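Local coordinates for vestitone reductase (Medicago sativa, PDB 2P4H), which catalyses the NADPH-dependent, stereospecific reduction of (3R)-vestitone to a 4-hydroxyisoflavan, the penultimate step in making the defence compound medicarpin in alfalfa, at residues 214-223 with 278-289; 143-151 with 162-172. All coordinates share one frame; numbering follows the deposited sequence.

Contact 1 (214-223 with 278-289); sequences KEQIGVTRFH and LKEIKGARLPDL
Arg221 grips Leu286 at both backbone ends, its side chain taking Leu286 O and Arg221 O receiving Leu286 N at 3.0 Å. Arg221 NE and NH2 both donate to Leu286 O, arriving from the same face of that carbonyl; the NE bond, 2.8 Å, is the straighter at 159°, and the oxygen lies in the guanidinium plane. After a chain that leaves with CG anti to the backbone N, a bend at chi3 (64°) brings the two nitrogens round to this oxygen. Arg285 CB sits over the centre of one guanidinium face and limits its swing. A methionine in place of Arg221 would probably leave Leu286 O without its two donors and Arg285 CB without its flat neighbour.

Farther along, His223 ND1 donates to Pro287 O at 2.8 Å, in the ring plane and in the carbonyl plane. The ring is clamped by CH-pi contacts, Leu286 CD1 lying 4.0 Å from its centroid over one face and Leu289 CD1 over the other, so both its edge and its faces fix its rotation.

On the other side of Arg221, Thr220 N donates to Ala284 O at 2.8 Å, and Ala284 N to Gly218 O. Thr220 CB stands 3.7 Å above the centre of the Arg285 guanidinium. A water joins Thr220 OG1, Arg285 NE and Ile281 O, and Arg285 NH2 forms a salt bridge with Glu257, which positions this second arginine from outside the pair. Ile217 CD1 meets Leu278 CD2 where the segments diverge.

Val219 pairs with Ala284 and Arg221 with Arg285, a one-residue shift that makes a beta bulge in a parallel pairing. It adds strand 284-285 to the smaller mixed sheet beside the Rossmann domain, with His223 about 9 Å (side chain to side chain) from Tyr160, an NADP-binding residue by similarity.

Contact 2 (143-151 with 162-172); sequences DWSDVDLLR and VSKTLAEKAVL
Ser145 O and Lys169 NZ are bridged by a single water, which donates to the carbonyl oxygen at 2.7 Å and accepts from the ammonium group. The bridge lies beside a helix pair of the Rossmann-like fold, formed by helix 147-153 and helix 158-177; the axes of 147-151 and 162-172 run at 160°, nearly antiparallel. The longer helix carries Tyr160 and Lys164 in a YxxxK pattern like that of short-chain dehydrogenases/reductases.

The Trp144 indole points its edge at helix 158-177, between side chains of that helix. The extended Lys169 chain runs over one face, with CG 3.7 Å from the centroid of the six-membered ring of Trp144 in a CH-pi contact and CE farther along; the charge itself is at most weakly attracted. Leu172 CD1 meets the ring edge in plane, 3.7 Å from Trp144 CZ2; Glu168 CB lies at the edge too, by CH2. The Glu168 carboxylate, turned 46° from the indole, is held elsewhere by Ser124, Thr184 and Arg246, which probably fixes its tilt.

Nearer the turn, the branches of Val147 part company: CG1 touches Val162 CG1, whereas CG2 reaches Thr165 CG2 and Leu166 CD2. Thr165 presents that methyl, anti to the backbone N, to Val147, while OG1 bonds to Ala161 O one turn back. Asp146 caps the short helix, OD1 accepting from Leu149 N at 2.9 Å. Beyond Val147, Leu150 CB rests 3.7 Å from Val162 CG2, and Arg151 extends until NH2 lies 3.6 Å from Leu166 CD1.

In the fold
From the N terminus the chain first builds strands 3-7, 27-31, 55-57 and 77-80 of the parallel Rossmann sheet, the part that probably binds NADP, before reaching contact 2. That contact closes a short loop of ten residues, turning helix 158-177 back along helix 147-153; the longer helix also lies against strands 119-125 and 182-187. Contact 1 opens only later and spans 54 residues, among them helix 227-239 and the outermost strand 245-248, returning to join strand 284-285 to strand 219-226. The two loops follow in series, neither nesting nor crossing. The centres of contact 1 and contact 2 are about 23 Å apart and their nearest atoms about 7 Å, without touching; Tyr160 lies near both.

Contact 1 (214-223 with 278-289)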
loop_
_atom_site.group_PDB
_atom_site.type_symbol
_atom_site.label_atom_id
_atom_site.label_comp_id
_atom_site.label_asym_id
_atom_site.label_seq_id
_atom_site.Cartn_x
_atom_site.Cartn_y
_atom_site.Cartn_z
ATOM N N LYS A 214 -15.266 -19.524 9.063
ATOM C CA LYS A 214 -15.201 -20.155 7.753
ATOM C C LYS A 214 -16.043 -19.416 6.715
ATOM O O LYS A 214 -15.671 -19.347 5.543
ATOM C CB LYS A 214 -15.664 -21.609 7.857
ATOM C CG LYS A 214 -15.538 -22.400 6.568
ATOM C CD LYS A 214 -15.982 -23.840 6.767
ATOM C CE LYS A 214 -15.867 -24.636 5.478
ATOM N NZ LYS A 214 -16.322 -26.043 5.656
ATOM N N GLU A 215 -17.170 -18.859 7.148
ATOM C CA GLU A 215 -18.065 -18.138 6.245
ATOM C C GLU A 215 -17.464 -16.847 5.693
ATOM O O GLU A 215 -17.936 -16.319 4.686
ATOM C CB GLU A 215 -19.388 -17.808 6.948
ATOM C CG GLU A 215 -20.159 -19.015 7.461
ATOM C CD GLU A 215 -19.731 -19.441 8.853
ATOM O OE1 GLU A 215 -18.554 -19.813 9.036
ATOM O OE2 GLU A 215 -20.579 -19.401 9.769
ATOM N N GLN A 216 -16.429 -16.338 6.350
ATOM C CA GLN A 216 -15.792 -15.106 5.904
ATOM C C GLN A 216 -14.616 -15.343 4.963
ATOM O O GLN A 216 -13.919 -14.403 4.586
ATOM C CB GLN A 216 -15.329 -14.287 7.111
ATOM C CG GLN A 216 -16.471 -13.690 7.917
ATOM C CD GLN A 216 -15.984 -12.897 9.110
ATOM O OE1 GLN A 216 -15.387 -13.449 10.033
ATOM N NE2 GLN A 216 -16.235 -11.592 9.098
ATOM N N ILE A 217 -14.396 -16.595 4.576
ATOM C CA ILE A 217 -13.297 -16.913 3.673
ATOM C C ILE A 217 -13.648 -16.604 2.218
ATOM O O ILE A 217 -14.642 -17.101 1.683
ATOM C CB ILE A 217 -12.883 -18.400 3.788
ATOM C CG1 ILE A 217 -12.262 -18.659 5.165
ATOM C CG2 ILE A 217 -11.885 -18.756 2.688
ATOM C CD1 ILE A 217 -11.911 -20.114 5.423
ATOM N N GLY A 218 -12.829 -15.764 1.594
ATOM C CA GLY A 218 -13.026 -15.397 0.202
ATOM C C GLY A 218 -11.750 -15.739 -0.538
ATOM O O GLY A 218 -11.719 -16.649 -1.363
ATOM N N VAL A 219 -10.685 -15.006 -0.232
ATOM C CA VAL A 219 -9.383 -15.245 -0.839
ATOM C C VAL A 219 -8.763 -16.504 -0.220
ATOM O O VAL A 219 -8.765 -16.667 1.007
ATOM C CB VAL A 219 -8.451 -14.038 -0.600
ATOM C CG1 VAL A 219 -7.025 -14.380 -0.997
ATOM C CG2 VAL A 219 -8.952 -12.840 -1.396
ATOM N N THR A 220 -8.252 -17.395 -1.067
ATOM C CA THR A 220 -7.634 -18.627 -0.591
ATOM C C THR A 220 -6.134 -18.726 -0.887
ATOM O O THR A 220 -5.492 -19.717 -0.552
ATOM C CB THR A 220 -8.376 -19.858 -1.131
ATOM O OG1 THR A 220 -8.569 -19.720 -2.543
ATOM C CG2 THR A 220 -9.731 -19.998 -0.435
ATOM N N ARG A 221 -5.590 -17.711 -1.549
ATOM C CA ARG A 221 -4.149 -17.617 -1.784
ATOM C C ARG A 221 -3.899 -16.122 -1.807
ATOM O O ARG A 221 -4.411 -15.402 -2.667
ATOM C CB ARG A 221 -3.687 -18.262 -3.092
ATOM C CG ARG A 221 -2.156 -18.267 -3.187
ATOM C CD ARG A 221 -1.655 -19.091 -4.354
ATOM N NE ARG A 221 -2.074 -18.515 -5.626
ATOM C CZ ARG A 221 -2.184 -19.203 -6.757
ATOM N NH1 ARG A 221 -1.907 -20.501 -6.777
ATOM N NH2 ARG A 221 -2.573 -18.594 -7.869
ATOM N N PHE A 222 -3.110 -15.669 -0.840
ATOM C CA PHE A 222 -2.827 -14.253 -0.644
ATOM C C PHE A 222 -1.452 -13.759 -1.068
ATOM O O PHE A 222 -0.443 -14.349 -0.666
ATOM C CB PHE A 222 -2.928 -13.903 0.854
ATOM C CG PHE A 222 -4.256 -14.212 1.498
ATOM C CD1 PHE A 222 -5.108 -13.176 1.862
ATOM C CD2 PHE A 222 -4.625 -15.520 1.803
ATOM C CE1 PHE A 222 -6.306 -13.432 2.528
ATOM C CE2 PHE A 222 -5.829 -15.786 2.472
ATOM C CZ PHE A 222 -6.664 -14.734 2.832
ATOM N N HIS A 223 -1.394 -12.697 -1.873
ATOM C CA HIS A 223 -0.093 -12.093 -2.149
ATOM C C HIS A 223 0.012 -11.111 -0.970
ATOM O O HIS A 223 -0.961 -10.426 -0.628
ATOM C CB HIS A 223 0.012 -11.403 -3.534
ATOM C CG HIS A 223 -1.244 -10.765 -4.048
ATOM N ND1 HIS A 223 -1.648 -10.916 -5.358
ATOM C CD2 HIS A 223 -2.105 -9.878 -3.492
ATOM C CE1 HIS A 223 -2.697 -10.147 -5.589
ATOM N NE2 HIS A 223 -2.996 -9.507 -4.472
ATOM N N LEU A 278 -9.969 -27.437 5.561
ATOM C CA LEU A 278 -9.920 -26.515 4.428
ATOM C C LEU A 278 -9.915 -27.235 3.081
ATOM O O LEU A 278 -9.860 -26.591 2.035
ATOM C CB LEU A 278 -8.679 -25.619 4.528
ATOM C CG LEU A 278 -8.699 -24.590 5.659
ATOM C CD1 LEU A 278 -7.308 -24.014 5.884
ATOM C CD2 LEU A 278 -9.703 -23.492 5.311
ATOM N N LYS A 279 -9.973 -28.563 3.104
ATOM C CA LYS A 279 -9.968 -29.343 1.869
ATOM C C LYS A 279 -11.084 -28.929 0.921
ATOM O O LYS A 279 -12.229 -28.759 1.332
ATOM C CB LYS A 279 -10.087 -30.837 2.181
ATOM C CG LYS A 279 -8.766 -31.491 2.550
ATOM C CD LYS A 279 -8.938 -32.973 2.836
ATOM C CE LYS A 279 -7.588 -33.662 2.978
ATOM N NZ LYS A 279 -6.732 -32.991 3.988
ATOM N N GLU A 280 -10.738 -28.771 -0.352
ATOM C CA GLU A 280 -11.701 -28.375 -1.374
ATOM C C GLU A 280 -12.314 -27.006 -1.092
ATOM O O GLU A 280 -13.371 -26.673 -1.627
ATOM C CB GLU A 280 -12.820 -29.416 -1.492
ATOM C CG GLU A 280 -12.356 -30.792 -1.936
ATOM C CD GLU A 280 -13.511 -31.757 -2.124
ATOM O OE1 GLU A 280 -14.395 -31.470 -2.959
ATOM O OE2 GLU A 280 -13.536 -32.801 -1.439
ATOM N N ILE A 281 -11.653 -26.217 -0.250
ATOM C CA ILE A 281 -12.146 -24.885 0.080
ATOM C C ILE A 281 -12.229 -24.058 -1.198
ATOM O O ILE A 281 -11.286 -24.027 -1.990
ATOM C CB ILE A 281 -11.211 -24.170 1.095
ATOM C CG1 ILE A 281 -11.824 -22.835 1.526
ATOM C CG2 ILE A 281 -9.832 -23.955 0.483
ATOM C CD1 ILE A 281 -13.072 -22.976 2.375
ATOM N N LYS A 282 -13.363 -23.397 -1.401
ATOM C CA LYS A 282 -13.561 -22.576 -2.589
ATOM C C LYS A 282 -13.182 -21.131 -2.311
ATOM O O LYS A 282 -13.455 -20.601 -1.232
ATOM C CB LYS A 282 -15.021 -22.649 -3.043
ATOM C CG LYS A 282 -15.485 -24.045 -3.433
ATOM C CD LYS A 282 -14.696 -24.581 -4.619
ATOM C CE LYS A 282 -15.225 -25.935 -5.068
ATOM N NZ LYS A 282 -15.155 -26.948 -3.982
ATOM N N GLY A 283 -12.543 -20.493 -3.286
ATOM C CA GLY A 283 -12.145 -19.113 -3.111
ATOM C C GLY A 283 -11.266 -18.593 -4.228
ATOM O O GLY A 283 -10.997 -19.294 -5.206
ATOM N N ALA A 284 -10.817 -17.354 -4.073
ATOM C CA ALA A 284 -9.968 -16.711 -5.061
ATOM C C ALA A 284 -8.491 -16.960 -4.771
ATOM O O ALA A 284 -7.986 -16.588 -3.715
ATOM C CB ALA A 284 -10.249 -15.213 -5.081
ATOM N N ARG A 285 -7.809 -17.597 -5.715
ATOM C CA ARG A 285 -6.383 -17.878 -5.584
ATOM C C ARG A 285 -5.674 -16.748 -6.321
ATOM O O ARG A 285 -5.545 -16.780 -7.544
ATOM C CB ARG A 285 -6.040 -19.225 -6.233
ATOM C CG ARG A 285 -6.749 -20.432 -5.620
ATOM C CD ARG A 285 -6.055 -20.927 -4.354
ATOM N NE ARG A 285 -6.794 -22.020 -3.724
ATOM C CZ ARG A 285 -6.385 -22.690 -2.649
ATOM N NH1 ARG A 285 -5.229 -22.390 -2.069
ATOM N NH2 ARG A 285 -7.143 -23.654 -2.142
ATOM N N LEU A 286 -5.224 -15.742 -5.576
ATOM C CA LEU A 286 -4.563 -14.588 -6.176
ATOM C C LEU A 286 -3.201 -14.914 -6.764
ATOM O O LEU A 286 -2.522 -15.835 -6.321
ATOM C CB LEU A 286 -4.427 -13.472 -5.144
ATOM C CG LEU A 286 -5.761 -12.997 -4.566
ATOM C CD1 LEU A 286 -5.503 -11.986 -3.462
ATOM C CD2 LEU A 286 -6.617 -12.394 -5.671
ATOM N N PRO A 287 -2.783 -14.150 -7.782
ATOM C CA PRO A 287 -1.492 -14.369 -8.431
ATOM C C PRO A 287 -0.309 -13.889 -7.609
ATOM O O PRO A 287 -0.430 -12.986 -6.779
ATOM C CB PRO A 287 -1.629 -13.584 -9.732
ATOM C CG PRO A 287 -2.473 -12.425 -9.318
ATOM C CD PRO A 287 -3.534 -13.074 -8.454
ATOM N N ASP A 288 0.835 -14.518 -7.844
ATOM C CA ASP A 288 2.076 -14.140 -7.190
ATOM C C ASP A 288 2.571 -12.929 -7.988
ATOM O O ASP A 288 2.712 -13.004 -9.212
ATOM C CB ASP A 288 3.069 -15.308 -7.283
ATOM C CG ASP A 288 4.425 -14.999 -6.660
ATOM O OD1 ASP A 288 4.548 -14.010 -5.909
ATOM O OD2 ASP A 288 5.373 -15.772 -6.913
ATOM N N LEU A 289 2.784 -11.804 -7.313
ATOM C CA LEU A 289 3.275 -10.605 -7.987
ATOM C C LEU A 289 4.799 -10.641 -7.859
ATOM O O LEU A 289 5.370 -10.177 -6.869
ATOM C CB LEU A 289 2.679 -9.347 -7.337
ATOM C CG LEU A 289 1.154 -9.383 -7.140
ATOM C CD1 LEU A 289 0.681 -8.062 -6.553
ATOM C CD2 LEU A 289 0.450 -9.648 -8.467
HETATM O O HOH W 1 -9.602 -22.281 -3.419
#

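Contact 2 (143-151 with 162-172)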
loop_
_atom_site.group_PDB
_atom_site.type_symbol
_atom_site.label_atom_id
_atom_site.label_comp_id
_atom_site.label_asym_id
_atom_site.label_seq_id
_atom_site.Cartn_x
_atom_site.Cartn_y
_atom_site.Cartn_z
ATOM N N ASP A 143 2.181 -6.580 -16.631
ATOM C CA ASP A 143 0.772 -6.947 -16.567
ATOM C C ASP A 143 -0.125 -5.842 -16.032
ATOM O O ASP A 143 0.245 -5.114 -15.110
ATOM C CB ASP A 143 0.605 -8.207 -15.716
ATOM C CG ASP A 143 1.233 -9.422 -16.359
ATOM O OD1 ASP A 143 0.767 -9.817 -17.451
ATOM O OD2 ASP A 143 2.193 -9.979 -15.788
ATOM N N TRP A 144 -1.312 -5.733 -16.620
ATOM C CA TRP A 144 -2.300 -4.730 -16.237
ATOM C C TRP A 144 -3.705 -5.303 -16.230
ATOM O O TRP A 144 -4.033 -6.163 -17.050
ATOM C CB TRP A 144 -2.317 -3.561 -17.226
ATOM C CG TRP A 144 -1.206 -2.586 -17.096
ATOM C CD1 TRP A 144 -0.070 -2.530 -17.848
ATOM C CD2 TRP A 144 -1.140 -1.489 -16.182
ATOM N NE1 TRP A 144 0.699 -1.458 -17.463
ATOM C CE2 TRP A 144 0.065 -0.803 -16.441
ATOM C CE3 TRP A 144 -1.986 -1.016 -15.169
ATOM C CZ2 TRP A 144 0.448 0.335 -15.724
ATOM C CZ3 TRP A 144 -1.605 0.118 -14.456
ATOM C CH2 TRP A 144 -0.397 0.779 -14.741
ATOM N N SER A 145 -4.537 -4.818 -15.314
ATOM C CA SER A 145 -5.926 -5.246 -15.266
ATOM C C SER A 145 -6.613 -4.652 -16.495
ATOM O O SER A 145 -6.191 -3.613 -17.012
ATOM C CB SER A 145 -6.605 -4.738 -13.991
ATOM O OG SER A 145 -6.176 -5.477 -12.863
ATOM N N ASP A 146 -7.667 -5.320 -16.953
ATOM C CA ASP A 146 -8.433 -4.893 -18.123
ATOM C C ASP A 146 -9.659 -4.115 -17.645
ATOM O O ASP A 146 -10.614 -4.703 -17.138
ATOM C CB ASP A 146 -8.874 -6.130 -18.912
ATOM C CG ASP A 146 -9.494 -5.788 -20.252
ATOM O OD1 ASP A 146 -10.281 -4.823 -20.324
ATOM O OD2 ASP A 146 -9.201 -6.504 -21.233
ATOM N N VAL A 147 -9.630 -2.795 -17.802
ATOM C CA VAL A 147 -10.737 -1.949 -17.362
ATOM C C VAL A 147 -12.061 -2.256 -18.066
ATOM O O VAL A 147 -13.120 -2.243 -17.437
ATOM C CB VAL A 147 -10.392 -0.452 -17.546
ATOM C CG1 VAL A 147 -11.599 0.415 -17.217
ATOM C CG2 VAL A 147 -9.222 -0.082 -16.643
ATOM N N ASP A 148 -12.007 -2.532 -19.365
ATOM C CA ASP A 148 -13.229 -2.840 -20.099
ATOM C C ASP A 148 -13.849 -4.128 -19.574
ATOM O O ASP A 148 -15.068 -4.224 -19.422
ATOM C CB ASP A 148 -12.940 -2.969 -21.595
ATOM C CG ASP A 148 -12.394 -1.688 -22.192
ATOM O OD1 ASP A 148 -12.929 -0.607 -21.870
ATOM O OD2 ASP A 148 -11.433 -1.762 -22.987
ATOM N N LEU A 149 -13.005 -5.113 -19.280
ATOM C CA LEU A 149 -13.481 -6.389 -18.762
ATOM C C LEU A 149 -14.066 -6.200 -17.366
ATOM O O LEU A 149 -15.087 -6.792 -17.019
ATOM C CB LEU A 149 -12.333 -7.398 -18.706
ATOM C CG LEU A 149 -12.727 -8.836 -18.369
ATOM C CD1 LEU A 149 -13.636 -9.385 -19.463
ATOM C CD2 LEU A 149 -11.476 -9.692 -18.240
ATOM N N LEU A 150 -13.410 -5.373 -16.562
ATOM C CA LEU A 150 -13.881 -5.113 -15.210
ATOM C C LEU A 150 -15.269 -4.487 -15.220
ATOM O O LEU A 150 -16.139 -4.879 -14.444
ATOM C CB LEU A 150 -12.903 -4.187 -14.476
ATOM C CG LEU A 150 -11.615 -4.817 -13.944
ATOM C CD1 LEU A 150 -10.620 -3.726 -13.584
ATOM C CD2 LEU A 150 -11.939 -5.678 -12.729
ATOM N N ARG A 151 -15.472 -3.519 -16.109
ATOM C CA ARG A 151 -16.750 -2.822 -16.208
ATOM C C ARG A 151 -17.900 -3.657 -16.759
ATOM O O ARG A 151 -19.060 -3.402 -16.435
ATOM C CB ARG A 151 -16.587 -1.560 -17.058
ATOM C CG ARG A 151 -15.819 -0.457 -16.357
ATOM C CD ARG A 151 -15.481 0.682 -17.306
ATOM N NE ARG A 151 -14.932 1.828 -16.588
ATOM C CZ ARG A 151 -14.244 2.811 -17.157
ATOM N NH1 ARG A 151 -14.010 2.792 -18.462
ATOM N NH2 ARG A 151 -13.794 3.816 -16.419
ATOM N N VAL A 162 -10.879 -0.769 -11.014
ATOM C CA VAL A 162 -10.889 0.191 -12.111
ATOM C C VAL A 162 -10.188 1.469 -11.666
ATOM O O VAL A 162 -9.343 2.009 -12.384
ATOM C CB VAL A 162 -12.330 0.539 -12.556
ATOM C CG1 VAL A 162 -12.307 1.704 -13.540
ATOM C CG2 VAL A 162 -12.981 -0.675 -13.205
ATOM N N SER A 163 -10.537 1.938 -10.471
ATOM C CA SER A 163 -9.952 3.153 -9.914
ATOM C C SER A 163 -8.429 3.072 -9.851
ATOM O O SER A 163 -7.729 3.965 -10.332
ATOM C CB SER A 163 -10.514 3.407 -8.510
ATOM O OG SER A 163 -10.010 4.617 -7.967
ATOM N N LYS A 164 -7.922 1.995 -9.263
ATOM C CA LYS A 164 -6.484 1.807 -9.123
ATOM C C LYS A 164 -5.767 1.703 -10.465
ATOM O O LYS A 164 -4.686 2.262 -10.647
ATOM C CB LYS A 164 -6.196 0.544 -8.303
ATOM C CG LYS A 164 -6.851 0.482 -6.925
ATOM C CD LYS A 164 -6.266 1.484 -5.944
ATOM C CE LYS A 164 -6.861 2.866 -6.124
ATOM N NZ LYS A 164 -6.430 3.797 -5.042
ATOM N N THR A 165 -6.365 0.982 -11.407
ATOM C CA THR A 165 -5.754 0.807 -12.717
ATOM C C THR A 165 -5.653 2.135 -13.465
ATOM O O THR A 165 -4.587 2.492 -13.973
ATOM C CB THR A 165 -6.557 -0.205 -13.563
ATOM O OG1 THR A 165 -6.649 -1.448 -12.852
ATOM C CG2 THR A 165 -5.870 -0.449 -14.901
ATOM N N LEU A 166 -6.762 2.865 -13.529
ATOM C CA LEU A 166 -6.770 4.148 -14.223
ATOM C C LEU A 166 -5.841 5.152 -13.551
ATOM O O LEU A 166 -5.140 5.906 -14.227
ATOM C CB LEU A 166 -8.190 4.718 -14.268
ATOM C CG LEU A 166 -9.201 3.920 -15.095
ATOM C CD1 LEU A 166 -10.554 4.614 -15.048
ATOM C CD2 LEU A 166 -8.714 3.802 -16.530
ATOM N N ALA A 167 -5.833 5.159 -12.223
ATOM C CA ALA A 167 -4.986 6.092 -11.490
ATOM C C ALA A 167 -3.504 5.845 -11.739
ATOM O O ALA A 167 -2.757 6.779 -12.024
ATOM C CB ALA A 167 -5.281 6.014 -10.003
ATOM N N GLU A 168 -3.073 4.591 -11.642
ATOM C CA GLU A 168 -1.660 4.303 -11.850
ATOM C C GLU A 168 -1.226 4.627 -13.273
ATOM O O GLU A 168 -0.141 5.172 -13.489
ATOM C CB GLU A 168 -1.326 2.839 -11.542
ATOM C CG GLU A 168 0.179 2.649 -11.333
ATOM C CD GLU A 168 0.630 1.202 -11.298
ATOM O OE1 GLU A 168 -0.202 0.305 -11.051
ATOM O OE2 GLU A 168 1.840 0.973 -11.501
ATOM N N LYS A 169 -2.069 4.297 -14.245
ATOM C CA LYS A 169 -1.737 4.591 -15.631
ATOM C C LYS A 169 -1.589 6.094 -15.829
ATOM O O LYS A 169 -0.671 6.546 -16.510
ATOM C CB LYS A 169 -2.811 4.048 -16.577
ATOM C CG LYS A 169 -2.801 2.537 -16.709
ATOM C CD LYS A 169 -3.720 2.074 -17.827
ATOM C CE LYS A 169 -3.588 0.577 -18.070
ATOM N NZ LYS A 169 -4.411 0.143 -19.236
ATOM N N ALA A 170 -2.484 6.867 -15.224
ATOM C CA ALA A 170 -2.436 8.319 -15.358
ATOM C C ALA A 170 -1.152 8.883 -14.757
ATOM O O ALA A 170 -0.521 9.772 -15.332
ATOM C CB ALA A 170 -3.655 8.945 -14.691
ATOM N N VAL A 171 -0.764 8.360 -13.600
ATOM C CA VAL A 171 0.449 8.811 -12.928
ATOM C C VAL A 171 1.695 8.529 -13.770
ATOM O O VAL A 171 2.547 9.401 -13.953
ATOM C CB VAL A 171 0.587 8.127 -11.542
ATOM C CG1 VAL A 171 1.983 8.345 -10.976
ATOM C CG2 VAL A 171 -0.455 8.695 -10.587
ATOM N N LEU A 172 1.806 7.312 -14.289
ATOM C CA LEU A 172 2.961 6.952 -15.101
ATOM C C LEU A 172 3.041 7.810 -16.362
ATOM O O LEU A 172 4.113 8.299 -16.726
ATOM C CB LEU A 172 2.892 5.468 -15.472
ATOM C CG LEU A 172 3.084 4.496 -14.303
ATOM C CD1 LEU A 172 2.604 3.114 -14.701
ATOM C CD2 LEU A 172 4.556 4.467 -13.898
HETATM O O HOH W 2 -5.213 -2.644 -19.302
#